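Side-chain contacts in putative tetR-family transcriptional regulatory protein (Streptomyces coelicolor, PDB 2DG8), which probably binds operator DNA through an N-terminal helix-turn-helix and regulates transcription, as other TetR-family proteins do: residues E74-A79 with E136-P141; H67-F72 with M128-V133; E84-V89 with R176-D181; L96-Q101 with L156-A161. One frame throughout, in Å; residues are numbered along the deposited sequence.

Overall arrangement
All four contacts lie in the regulatory body, away from the N-terminal helix-turn-helix; three pair helices or their ends, and interaction 1 joins the end of helix 53-77 to a loop. Interactions 1 and 2 both use helix 53-77, their centres about 10 Å apart: interaction 2 pairs it with helix 121-135, interaction 1 with the loop that follows. Interaction 3 lies about 10 Å from interaction 1 and touches it through A85, H138, F139 and T178. Interaction 4 shares helix 82-98 with interaction 3, about 21 Å away between centres, and meets interaction 2 where L96 packs on F72. Every first segment precedes every second one, so contacts between distant parts of the chain hold the helical bundle together, interactions 3 and 4 also bordering the second subunit.

Interaction 1: E74-A79 with E136-P141; sequences EHLGAA and EKHFDP
The carbonyl oxygen of A79 receives the NE2 hydrogen of H138 at 3.0 Å, in a bond that is nearly straight (170° at the hydrogen). The oxygen lies in the plane of the imidazole, at its edge, whereas the ring nitrogen stands above the carbonyl plane of A79. The CG of H138 is turned anti to its own carbonyl carbon (chi1 -59°), which carries the ring across to the end of helix 53-77. There CE1 comes within 3.0 Å of the L76 carbonyl oxygen, also at the ring edge, and the A79 methyl CB sits 3.4 Å from NE2. The L76 oxygen already accepts the backbone N-H of A79, so the turn that presents both carbonyls is itself held together. Histidine suits the place because one flat ring offers an N-H to one backbone oxygen and, probably, a polarised C-H to another. ND1, by contrast, is buried without a partner in the model. On the neighbouring helix 82-98, A85 packs against H138 and L92 against L76. The arrangement is that of a loop histidine donating to a backbone carbonyl just past the C-terminal end of a helix, here where helix 53-77 of this TetR-like fold gives way to the next turn.

Interaction 2: H67-F72 with M128-V133; sequences HIVAVF and MRRSRV
V69 meets R130 with both of its methyl groups: CG2 touches R130 CB at 3.8 Å, and CG1 rests over the centre of one guanidinium face, 4.1 Å above its plane. The two side chains cross at about a right angle, the arginine being bent at chi2 and chi3 so that its flat end folds back over the valine. One turn further on, the edge carbon CE1 of F72 lies 3.9 Å from S131 CB, while S131 OG stands above one face of the ring, displaced toward its rim. A small serine lets the helices come close here, with V69 CA and S131 CA 5.8 Å apart.

Outside this first shell, W127 and H134 of helix 121-135 also pack on V69. The guanidinium of R130 forms a salt bridge with D66, the residue just before H67, and S131 OG bonds to the W127 carbonyl oxygen within its own helix. F72 is further enclosed by L92 and L96 of helix 82-98 and by D148 and I151 of helix 141-159. No hydrogen bond joins the two segments: methyls, methylenes, a guanidinium face, a hydroxyl and a ring meet in van der Waals packing, while the charge of R130 is met outside it.

Interaction 3: E84-V89 with R176-D181; sequences EAREAV and RITTTD
R86 lies alongside T178, the two side chains running past each other in opposite directions, and its aliphatic part passes close enough to the hydroxyl for CD to lie 3.7 Å from T178 OG1. Beyond that point NE donates its hydrogen to the same OG1 at 2.9 Å, with an angle of 157° at the hydrogen. The hydroxyl lies near the guanidinium plane, 12° out of it, so it is met by the edge of the group. NH1 adds a weak bond to the T178 carbonyl oxygen at 3.4 Å, and the arginine thus reaches both the hydroxyl and the carbonyl oxygen of T178.

The chain of R86 is extended from CG to NE, a reach that carries NE across between backbones whose nearest CA atoms, R86 and T178, are 8.1 Å apart. The strongest partner of T178 OG1 is the I174 carbonyl oxygen, one turn earlier; a hydroxyl can accept from the arginine while giving its own hydrogen to the helix. The guanidinium is also in a long, weak ion pair with D83. Around them, F139 and L147 pack on T178, and I174 lies against R86. Just before T178, R176 and I177 take part in hydrogen bonds with the second subunit.

T178 is where the chain leaves the helical conformation, and an arginine of helix 82-98 here binds the residue that ends helix 167-177, within a TetR-like C-terminal domain.

Interaction 4: L96-Q101 with L156-A161; sequences LSEDSQ and LHRALA
R158 NH2 gives hydrogen bonds to S97 OG at 2.7 Å and to E98 OE1 at 3.1 Å. Both acceptors lie close to the guanidinium plane, at its edge. The bond to the serine is bent (134° at the hydrogen), that to the glutamate straighter. S97 OG reaches the arginine from a position between its own backbone N and carbonyl carbon (chi1 73°), from which it also bonds to the H94 carbonyl oxygen in its own helix.

The charged pair is a salt bridge of E98 with R158, to which NH1 adds a weak bond to the same OE1. The two flat groups are inclined by 54°, and NH2 meets OE1 from above the carboxylate plane, so this is not a coplanar two-oxygen pairing. R158 NE is engaged by the H165 carbonyl oxygen, which helps to fix the guanidinium.

Nonpolar and backbone contacts bring the helices very close, with S97 CA and A159 CA 4.4 Å apart. S97 CB packs on R158 CB at 3.6 Å, and A159 CA makes a bent C-H...O contact with the S97 carbonyl oxygen, which A159 CB also approaches to 3.3 Å. Serine and alanine suit such proximity because their side chains are short. A water donates to both the S97 and the A159 carbonyl oxygens, joining the two helix ends.

The contact thus closes the C-terminal ends of helices 82-98 and 141-159 on each other, with L104 of helix 101-116 against A159, T155 against S97, and the second subunit bordering H157 and L160.

Interaction 1: E74-A79 with E136-P141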
loop_
_atom_site.group_PDB
_atom_site.type_symbol
_atom_site.label_atom_id
_atom_site.label_comp_id
_atom_site.label_asym_id
_atom_site.label_seq_id
_atom_site.Cartn_x
_atom_site.Cartn_y
_atom_site.Cartn_z
ATOM N N GLU A 74 3.638 20.002 7.438
ATOM C CA GLU A 74 2.603 21.018 7.319
ATOM C C GLU A 74 1.511 20.849 8.380
ATOM O O GLU A 74 1.121 21.815 9.041
ATOM C CB GLU A 74 1.961 20.966 5.930
ATOM C CG GLU A 74 0.990 22.117 5.661
ATOM C CD GLU A 74 0.168 21.924 4.393
ATOM O OE1 GLU A 74 0.757 21.664 3.320
ATOM O OE2 GLU A 74 -1.075 22.042 4.471
ATOM N N HIS A 75 1.015 19.623 8.536
ATOM C CA HIS A 75 -0.040 19.347 9.504
ATOM C C HIS A 75 0.437 19.298 10.942
ATOM O O HIS A 75 -0.153 19.935 11.817
ATOM C CB HIS A 75 -0.742 18.020 9.180
ATOM C CG HIS A 75 -1.679 18.104 8.020
ATOM N ND1 HIS A 75 -1.252 18.037 6.711
ATOM C CD2 HIS A 75 -3.018 18.297 7.970
ATOM C CE1 HIS A 75 -2.286 18.186 5.905
ATOM N NE2 HIS A 75 -3.371 18.346 6.642
ATOM N N LEU A 76 1.495 18.530 11.180
ATOM C CA LEU A 76 2.039 18.353 12.520
ATOM C C LEU A 76 2.788 19.568 13.058
ATOM O O LEU A 76 2.720 19.870 14.252
ATOM C CB LEU A 76 2.960 17.128 12.551
ATOM C CG LEU A 76 2.335 15.733 12.418
ATOM C CD1 LEU A 76 1.478 15.424 13.643
ATOM C CD2 LEU A 76 1.502 15.659 11.165
ATOM N N GLY A 77 3.509 20.256 12.184
ATOM C CA GLY A 77 4.259 21.420 12.617
ATOM C C GLY A 77 3.378 22.505 13.208
ATOM O O GLY A 77 3.827 23.280 14.053
ATOM N N ALA A 78 2.119 22.554 12.776
ATOM C CA ALA A 78 1.175 23.560 13.254
ATOM C C ALA A 78 0.411 23.156 14.514
ATOM O O ALA A 78 -0.485 23.880 14.951
ATOM C CB ALA A 78 0.184 23.906 12.145
ATOM N N ALA A 79 0.756 22.009 15.095
ATOM C CA ALA A 79 0.086 21.534 16.303
ATOM C C ALA A 79 0.825 22.002 17.552
ATOM O O ALA A 79 2.038 21.828 17.669
ATOM C CB ALA A 79 -0.011 20.007 16.287
ATOM N N GLU A 136 7.330 12.393 16.318
ATOM C CA GLU A 136 7.976 12.417 17.622
ATOM C C GLU A 136 8.073 13.811 18.228
ATOM O O GLU A 136 8.581 13.971 19.335
ATOM C CB GLU A 136 9.364 11.792 17.546
ATOM C CG GLU A 136 9.341 10.314 17.224
ATOM C CD GLU A 136 10.718 9.705 17.255
ATOM O OE1 GLU A 136 10.877 8.565 16.773
ATOM O OE2 GLU A 136 11.641 10.369 17.772
ATOM N N LYS A 137 7.599 14.818 17.506
ATOM C CA LYS A 137 7.618 16.167 18.042
ATOM C C LYS A 137 6.440 16.299 19.006
ATOM O O LYS A 137 6.320 17.292 19.725
ATOM C CB LYS A 137 7.489 17.203 16.925
ATOM C CG LYS A 137 8.709 17.309 16.026
ATOM C CD LYS A 137 8.503 18.378 14.959
ATOM C CE LYS A 137 9.633 18.371 13.934
ATOM N NZ LYS A 137 9.396 19.396 12.872
ATOM N N HIS A 138 5.575 15.287 19.027
ATOM C CA HIS A 138 4.411 15.314 19.902
ATOM C C HIS A 138 4.199 14.037 20.703
ATOM O O HIS A 138 3.585 14.070 21.764
ATOM C CB HIS A 138 3.139 15.598 19.098
ATOM C CG HIS A 138 3.168 16.891 18.344
ATOM N ND1 HIS A 138 3.693 17.001 17.074
ATOM C CD2 HIS A 138 2.718 18.124 18.674
ATOM C CE1 HIS A 138 3.561 18.247 16.653
ATOM N NE2 HIS A 138 2.972 18.948 17.605
ATOM N N PHE A 139 4.690 12.913 20.191
ATOM C CA PHE A 139 4.522 11.633 20.870
ATOM C C PHE A 139 5.863 10.952 21.067
ATOM O O PHE A 139 6.819 11.239 20.345
ATOM C CB PHE A 139 3.612 10.715 20.046
ATOM C CG PHE A 139 2.282 11.331 19.693
ATOM C CD1 PHE A 139 1.237 11.339 20.611
ATOM C CD2 PHE A 139 2.091 11.936 18.455
ATOM C CE1 PHE A 139 0.020 11.944 20.301
ATOM C CE2 PHE A 139 0.880 12.544 18.134
ATOM C CZ PHE A 139 -0.156 12.549 19.059
ATOM N N ASP A 140 5.928 10.045 22.041
ATOM C CA ASP A 140 7.156 9.307 22.316
ATOM C C ASP A 140 7.479 8.417 21.110
ATOM O O ASP A 140 6.599 8.125 20.297
ATOM C CB ASP A 140 6.998 8.466 23.591
ATOM C CG ASP A 140 5.978 7.350 23.445
ATOM O OD1 ASP A 140 6.295 6.324 22.805
ATOM O OD2 ASP A 140 4.857 7.496 23.977
ATOM N N PRO A 141 8.745 7.981 20.979
ATOM C CA PRO A 141 9.207 7.129 19.875
ATOM C C PRO A 141 8.341 5.906 19.581
ATOM O O PRO A 141 8.026 5.624 18.429
ATOM C CB PRO A 141 10.612 6.735 20.309
ATOM C CG PRO A 141 11.064 7.940 21.084
ATOM C CD PRO A 141 9.847 8.250 21.920
#

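Interaction 2: H67-F72 with M128-V133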
loop_
_atom_site.group_PDB
_atom_site.type_symbol
_atom_site.label_atom_id
_atom_site.label_comp_id
_atom_site.label_asym_id
_atom_site.label_seq_id
_atom_site.Cartn_x
_atom_site.Cartn_y
_atom_site.Cartn_z
ATOM N N HIS A 67 8.246 15.386 -0.574
ATOM C CA HIS A 67 6.955 16.066 -0.683
ATOM C C HIS A 67 5.917 15.613 0.349
ATOM O O HIS A 67 5.289 16.442 1.010
ATOM C CB HIS A 67 6.409 15.867 -2.109
ATOM C CG HIS A 67 4.938 16.110 -2.239
ATOM N ND1 HIS A 67 4.378 17.369 -2.175
ATOM C CD2 HIS A 67 3.908 15.249 -2.425
ATOM C CE1 HIS A 67 3.068 17.272 -2.315
ATOM N NE2 HIS A 67 2.757 15.996 -2.468
ATOM N N ILE A 68 5.736 14.303 0.484
ATOM C CA ILE A 68 4.768 13.775 1.436
ATOM C C ILE A 68 5.237 14.022 2.865
ATOM O O ILE A 68 4.429 14.325 3.749
ATOM C CB ILE A 68 4.526 12.265 1.205
ATOM C CG1 ILE A 68 3.970 12.046 -0.209
ATOM C CG2 ILE A 68 3.515 11.730 2.211
ATOM C CD1 ILE A 68 2.601 12.682 -0.445
ATOM N N VAL A 69 6.544 13.902 3.088
ATOM C CA VAL A 69 7.104 14.153 4.408
ATOM C C VAL A 69 6.780 15.591 4.801
ATOM O O VAL A 69 6.475 15.882 5.956
ATOM C CB VAL A 69 8.636 13.957 4.409
ATOM C CG1 VAL A 69 9.259 14.616 5.641
ATOM C CG2 VAL A 69 8.959 12.465 4.397
ATOM N N ALA A 70 6.840 16.487 3.825
ATOM C CA ALA A 70 6.552 17.888 4.072
ATOM C C ALA A 70 5.076 18.045 4.415
ATOM O O ALA A 70 4.692 18.965 5.134
ATOM C CB ALA A 70 6.900 18.717 2.845
ATOM N N VAL A 71 4.245 17.155 3.884
ATOM C CA VAL A 71 2.817 17.220 4.167
ATOM C C VAL A 71 2.617 16.901 5.643
ATOM O O VAL A 71 1.728 17.454 6.290
ATOM C CB VAL A 71 2.011 16.226 3.308
ATOM C CG1 VAL A 71 0.547 16.265 3.713
ATOM C CG2 VAL A 71 2.138 16.596 1.835
ATOM N N PHE A 72 3.451 16.004 6.164
ATOM C CA PHE A 72 3.394 15.639 7.570
ATOM C C PHE A 72 3.798 16.873 8.375
ATOM O O PHE A 72 3.161 17.221 9.369
ATOM C CB PHE A 72 4.359 14.485 7.866
ATOM C CG PHE A 72 3.758 13.114 7.655
ATOM C CD1 PHE A 72 3.666 12.215 8.713
ATOM C CD2 PHE A 72 3.260 12.736 6.414
ATOM C CE1 PHE A 72 3.090 10.951 8.540
ATOM C CE2 PHE A 72 2.680 11.472 6.225
ATOM C CZ PHE A 72 2.593 10.583 7.291
ATOM N N MET A 128 9.762 6.379 6.082
ATOM C CA MET A 128 9.137 6.097 7.372
ATOM C C MET A 128 9.862 6.792 8.520
ATOM O O MET A 128 9.236 7.240 9.476
ATOM C CB MET A 128 9.104 4.588 7.629
ATOM C CG MET A 128 8.191 3.814 6.696
ATOM S SD MET A 128 8.133 2.058 7.127
ATOM C CE MET A 128 9.611 1.462 6.365
ATOM N N ARG A 129 11.182 6.885 8.416
ATOM C CA ARG A 129 11.984 7.512 9.455
ATOM C C ARG A 129 11.709 9.007 9.572
ATOM O O ARG A 129 11.605 9.537 10.671
ATOM C CB ARG A 129 13.475 7.291 9.178
ATOM C CG ARG A 129 14.376 7.624 10.355
ATOM C CD ARG A 129 15.742 8.090 9.872
ATOM N NE ARG A 129 15.683 9.487 9.457
ATOM C CZ ARG A 129 16.562 10.067 8.651
ATOM N NH1 ARG A 129 17.578 9.368 8.162
ATOM N NH2 ARG A 129 16.428 11.347 8.333
ATOM N N ARG A 130 11.608 9.688 8.438
ATOM C CA ARG A 130 11.350 11.125 8.444
ATOM C C ARG A 130 9.924 11.423 8.919
ATOM O O ARG A 130 9.670 12.434 9.583
ATOM C CB ARG A 130 11.594 11.690 7.047
ATOM C CG ARG A 130 13.000 11.398 6.542
ATOM C CD ARG A 130 13.677 12.661 6.049
ATOM N NE ARG A 130 13.141 13.104 4.767
ATOM C CZ ARG A 130 13.190 14.360 4.334
ATOM N NH1 ARG A 130 12.682 14.674 3.154
ATOM N NH2 ARG A 130 13.728 15.308 5.091
ATOM N N SER A 131 8.996 10.537 8.574
ATOM C CA SER A 131 7.612 10.698 9.009
ATOM C C SER A 131 7.610 10.667 10.536
ATOM O O SER A 131 7.021 11.527 11.196
ATOM C CB SER A 131 6.750 9.547 8.486
ATOM O OG SER A 131 6.728 9.523 7.074
ATOM N N ARG A 132 8.294 9.669 11.089
ATOM C CA ARG A 132 8.358 9.502 12.534
ATOM C C ARG A 132 8.998 10.689 13.239
ATOM O O ARG A 132 8.625 11.019 14.363
ATOM C CB ARG A 132 9.111 8.217 12.896
ATOM C CG ARG A 132 8.407 6.940 12.457
ATOM C CD ARG A 132 8.916 5.737 13.252
ATOM N NE ARG A 132 10.370 5.600 13.200
ATOM C CZ ARG A 132 11.036 4.978 12.233
ATOM N NH1 ARG A 132 12.360 4.913 12.280
ATOM N NH2 ARG A 132 10.382 4.408 11.226
ATOM N N VAL A 133 9.956 11.333 12.586
ATOM C CA VAL A 133 10.606 12.484 13.195
ATOM C C VAL A 133 9.534 13.513 13.564
ATOM O O VAL A 133 9.412 13.908 14.727
ATOM C CB VAL A 133 11.648 13.123 12.234
ATOM C CG1 VAL A 133 12.209 14.398 12.842
ATOM C CG2 VAL A 133 12.786 12.137 11.966
#

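Interaction 3: E84-V89 with R176-D181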
loop_
_atom_site.group_PDB
_atom_site.type_symbol
_atom_site.label_atom_id
_atom_site.label_comp_id
_atom_site.label_asym_id
_atom_site.label_seq_id
_atom_site.Cartn_x
_atom_site.Cartn_y
_atom_site.Cartn_z
ATOM N N GLU A 84 -4.000 18.861 19.656
ATOM C CA GLU A 84 -4.007 19.423 18.310
ATOM C C GLU A 84 -3.300 18.462 17.361
ATOM O O GLU A 84 -3.693 18.322 16.210
ATOM C CB GLU A 84 -3.316 20.790 18.277
ATOM C CG GLU A 84 -3.922 21.823 19.214
ATOM C CD GLU A 84 -3.563 23.253 18.832
ATOM O OE1 GLU A 84 -2.409 23.499 18.413
ATOM O OE2 GLU A 84 -4.437 24.137 18.963
ATOM N N ALA A 85 -2.269 17.787 17.859
ATOM C CA ALA A 85 -1.524 16.826 17.057
ATOM C C ALA A 85 -2.438 15.695 16.594
ATOM O O ALA A 85 -2.428 15.326 15.421
ATOM C CB ALA A 85 -0.366 16.255 17.858
ATOM N N ARG A 86 -3.226 15.150 17.520
ATOM C CA ARG A 86 -4.143 14.064 17.194
ATOM C C ARG A 86 -5.128 14.527 16.130
ATOM O O ARG A 86 -5.432 13.794 15.185
ATOM C CB ARG A 86 -4.924 13.616 18.437
ATOM C CG ARG A 86 -4.070 13.052 19.554
ATOM C CD ARG A 86 -4.938 12.524 20.690
ATOM N NE ARG A 86 -4.150 11.844 21.720
ATOM C CZ ARG A 86 -3.693 12.418 22.832
ATOM N NH1 ARG A 86 -2.984 11.705 23.701
ATOM N NH2 ARG A 86 -3.953 13.697 23.085
ATOM N N GLU A 87 -5.633 15.746 16.302
ATOM C CA GLU A 87 -6.593 16.340 15.373
ATOM C C GLU A 87 -5.897 16.589 14.033
ATOM O O GLU A 87 -6.489 16.443 12.962
ATOM C CB GLU A 87 -7.092 17.671 15.944
ATOM C CG GLU A 87 -8.488 18.084 15.497
ATOM C CD GLU A 87 -9.583 17.269 16.169
ATOM O OE1 GLU A 87 -9.520 17.085 17.401
ATOM O OE2 GLU A 87 -10.512 16.825 15.468
ATOM N N ALA A 88 -4.629 16.979 14.117
ATOM C CA ALA A 88 -3.824 17.258 12.940
ATOM C C ALA A 88 -3.608 15.979 12.138
ATOM O O ALA A 88 -3.631 15.997 10.905
ATOM C CB ALA A 88 -2.467 17.848 13.363
ATOM N N VAL A 89 -3.392 14.874 12.845
ATOM C CA VAL A 89 -3.161 13.591 12.202
ATOM C C VAL A 89 -4.405 13.128 11.456
ATOM O O VAL A 89 -4.300 12.532 10.387
ATOM C CB VAL A 89 -2.746 12.515 13.232
ATOM C CG1 VAL A 89 -2.717 11.130 12.566
ATOM C CG2 VAL A 89 -1.365 12.851 13.798
ATOM N N ARG A 176 -6.931 6.219 20.452
ATOM C CA ARG A 176 -6.597 4.940 21.066
ATOM C C ARG A 176 -5.110 4.557 20.937
ATOM O O ARG A 176 -4.469 4.221 21.936
ATOM C CB ARG A 176 -7.530 3.851 20.500
ATOM C CG ARG A 176 -8.854 3.792 21.280
ATOM C CD ARG A 176 -10.114 3.411 20.488
ATOM N NE ARG A 176 -10.225 1.994 20.168
ATOM C CZ ARG A 176 -11.378 1.337 20.051
ATOM N NH1 ARG A 176 -11.379 0.045 19.749
ATOM N NH2 ARG A 176 -12.533 1.954 20.256
ATOM N N ILE A 177 -4.549 4.646 19.729
ATOM C CA ILE A 177 -3.140 4.303 19.508
ATOM C C ILE A 177 -2.190 5.230 20.294
ATOM O O ILE A 177 -1.119 4.811 20.721
ATOM C CB ILE A 177 -2.771 4.363 17.998
ATOM C CG1 ILE A 177 -1.640 3.383 17.682
ATOM C CG2 ILE A 177 -2.303 5.763 17.622
ATOM C CD1 ILE A 177 -2.044 1.937 17.704
ATOM N N THR A 178 -2.587 6.482 20.493
ATOM C CA THR A 178 -1.755 7.431 21.224
ATOM C C THR A 178 -2.104 7.503 22.719
ATOM O O THR A 178 -1.837 8.504 23.388
ATOM C CB THR A 178 -1.856 8.846 20.609
ATOM O OG1 THR A 178 -3.220 9.272 20.616
ATOM C CG2 THR A 178 -1.342 8.847 19.166
ATOM N N THR A 179 -2.706 6.442 23.243
ATOM C CA THR A 179 -3.050 6.401 24.662
ATOM C C THR A 179 -1.942 5.671 25.427
ATOM O O THR A 179 -1.494 4.608 25.009
ATOM C CB THR A 179 -4.383 5.654 24.908
ATOM O OG1 THR A 179 -5.481 6.463 24.473
ATOM C CG2 THR A 179 -4.545 5.335 26.385
ATOM N N THR A 180 -1.497 6.258 26.534
ATOM C CA THR A 180 -0.461 5.654 27.366
ATOM C C THR A 180 -0.831 5.745 28.853
ATOM O O THR A 180 -0.066 6.275 29.661
ATOM C CB THR A 180 0.910 6.335 27.144
ATOM O OG1 THR A 180 0.767 7.754 27.274
ATOM C CG2 THR A 180 1.457 6.006 25.765
ATOM N N ASP A 181 -2.014 5.235 29.198
ATOM C CA ASP A 181 -2.514 5.231 30.578
ATOM C C ASP A 181 -3.193 3.897 30.873
ATOM O O ASP A 181 -3.344 3.106 29.917
ATOM C CB ASP A 181 -3.509 6.386 30.796
ATOM C CG ASP A 181 -4.342 6.229 32.079
ATOM O OD1 ASP A 181 -5.329 5.459 32.071
ATOM O OD2 ASP A 181 -4.006 6.873 33.098
#

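Interaction 4: L96-Q101 with L156-A161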
loop_
_atom_site.group_PDB
_atom_site.type_symbol
_atom_site.label_atom_id
_atom_site.label_comp_id
_atom_site.label_asym_id
_atom_site.label_seq_id
_atom_site.Cartn_x
_atom_site.Cartn_y
_atom_site.Cartn_z
ATOM N N LEU A 96 -4.424 12.794 2.704
ATOM C CA LEU A 96 -3.621 11.832 1.954
ATOM C C LEU A 96 -4.455 10.764 1.259
ATOM O O LEU A 96 -4.044 10.232 0.236
ATOM C CB LEU A 96 -2.623 11.123 2.869
ATOM C CG LEU A 96 -1.510 11.880 3.598
ATOM C CD1 LEU A 96 -0.878 10.927 4.617
ATOM C CD2 LEU A 96 -0.465 12.394 2.612
ATOM N N SER A 97 -5.611 10.435 1.822
ATOM C CA SER A 97 -6.452 9.412 1.229
ATOM C C SER A 97 -7.327 9.883 0.079
ATOM O O SER A 97 -7.758 9.062 -0.726
ATOM C CB SER A 97 -7.353 8.768 2.292
ATOM O OG SER A 97 -8.395 9.649 2.692
ATOM N N GLU A 98 -7.588 11.183 -0.027
ATOM C CA GLU A 98 -8.477 11.633 -1.098
ATOM C C GLU A 98 -8.161 12.894 -1.888
ATOM O O GLU A 98 -8.804 13.149 -2.906
ATOM C CB GLU A 98 -9.900 11.771 -0.547
ATOM C CG GLU A 98 -10.010 12.615 0.707
ATOM C CD GLU A 98 -11.447 12.748 1.196
ATOM O OE1 GLU A 98 -12.147 11.716 1.305
ATOM O OE2 GLU A 98 -11.875 13.888 1.477
ATOM N N ASP A 99 -7.190 13.683 -1.447
ATOM C CA ASP A 99 -6.895 14.923 -2.147
ATOM C C ASP A 99 -6.146 14.798 -3.461
ATOM O O ASP A 99 -6.448 15.507 -4.402
ATOM C CB ASP A 99 -6.162 15.888 -1.218
ATOM C CG ASP A 99 -7.095 16.531 -0.194
ATOM O OD1 ASP A 99 -6.636 17.388 0.590
ATOM O OD2 ASP A 99 -8.296 16.178 -0.173
ATOM N N SER A 100 -5.182 13.892 -3.537
ATOM C CA SER A 100 -4.415 13.729 -4.765
ATOM C C SER A 100 -4.320 12.281 -5.234
ATOM O O SER A 100 -3.644 11.463 -4.614
ATOM C CB SER A 100 -3.005 14.301 -4.571
ATOM O OG SER A 100 -2.150 13.944 -5.647
ATOM N N GLN A 101 -5.006 11.956 -6.325
ATOM C CA GLN A 101 -4.936 10.601 -6.851
ATOM C C GLN A 101 -3.520 10.342 -7.370
ATOM O O GLN A 101 -3.032 9.216 -7.318
ATOM C CB GLN A 101 -5.963 10.389 -7.976
ATOM C CG GLN A 101 -5.848 9.029 -8.673
ATOM C CD GLN A 101 -7.028 8.719 -9.577
ATOM O OE1 GLN A 101 -7.532 9.596 -10.282
ATOM N NE2 GLN A 101 -7.468 7.463 -9.573
ATOM N N LEU A 156 -4.782 4.158 3.483
ATOM C CA LEU A 156 -4.965 3.145 2.467
ATOM C C LEU A 156 -6.400 2.651 2.421
ATOM O O LEU A 156 -6.976 2.520 1.346
ATOM C CB LEU A 156 -4.019 1.973 2.736
ATOM C CG LEU A 156 -3.829 0.892 1.667
ATOM C CD1 LEU A 156 -5.039 -0.035 1.624
ATOM C CD2 LEU A 156 -3.596 1.554 0.317
ATOM N N HIS A 157 -6.984 2.371 3.581
ATOM C CA HIS A 157 -8.352 1.880 3.589
ATOM C C HIS A 157 -9.377 2.917 3.179
ATOM O O HIS A 157 -10.419 2.561 2.641
ATOM C CB HIS A 157 -8.711 1.279 4.948
ATOM C CG HIS A 157 -8.153 -0.093 5.150
ATOM N ND1 HIS A 157 -8.569 -0.928 6.164
ATOM C CD2 HIS A 157 -7.225 -0.786 4.447
ATOM C CE1 HIS A 157 -7.925 -2.077 6.075
ATOM N NE2 HIS A 157 -7.104 -2.018 5.041
ATOM N N ARG A 158 -9.095 4.195 3.416
ATOM C CA ARG A 158 -10.044 5.228 2.994
ATOM C C ARG A 158 -9.910 5.460 1.489
ATOM O O ARG A 158 -10.904 5.539 0.766
ATOM C CB ARG A 158 -9.788 6.559 3.699
ATOM C CG ARG A 158 -10.192 6.610 5.143
ATOM C CD ARG A 158 -10.371 8.062 5.593
ATOM N NE ARG A 158 -11.675 8.614 5.223
ATOM C CZ ARG A 158 -11.894 9.524 4.273
ATOM N NH1 ARG A 158 -13.132 9.950 4.041
ATOM N NH2 ARG A 158 -10.894 10.012 3.549
ATOM N N ALA A 159 -8.668 5.559 1.030
ATOM C CA ALA A 159 -8.380 5.806 -0.379
ATOM C C ALA A 159 -8.944 4.751 -1.325
ATOM O O ALA A 159 -9.522 5.086 -2.357
ATOM C CB ALA A 159 -6.882 5.929 -0.581
ATOM N N LEU A 160 -8.791 3.479 -0.979
ATOM C CA LEU A 160 -9.280 2.414 -1.849
ATOM C C LEU A 160 -10.634 1.884 -1.430
ATOM O O LEU A 160 -10.984 0.752 -1.748
ATOM C CB LEU A 160 -8.268 1.269 -1.893
ATOM C CG LEU A 160 -6.870 1.674 -2.370
ATOM C CD1 LEU A 160 -5.938 0.482 -2.300
ATOM C CD2 LEU A 160 -6.952 2.222 -3.791
ATOM N N ALA A 161 -11.399 2.700 -0.714
ATOM C CA ALA A 161 -12.721 2.288 -0.269
ATOM C C ALA A 161 -13.790 2.677 -1.279
ATOM O O ALA A 161 -13.624 3.623 -2.050
ATOM C CB ALA A 161 -13.052 2.926 1.089
HETATM O O HOH W 1 -9.112 7.983 -2.983
#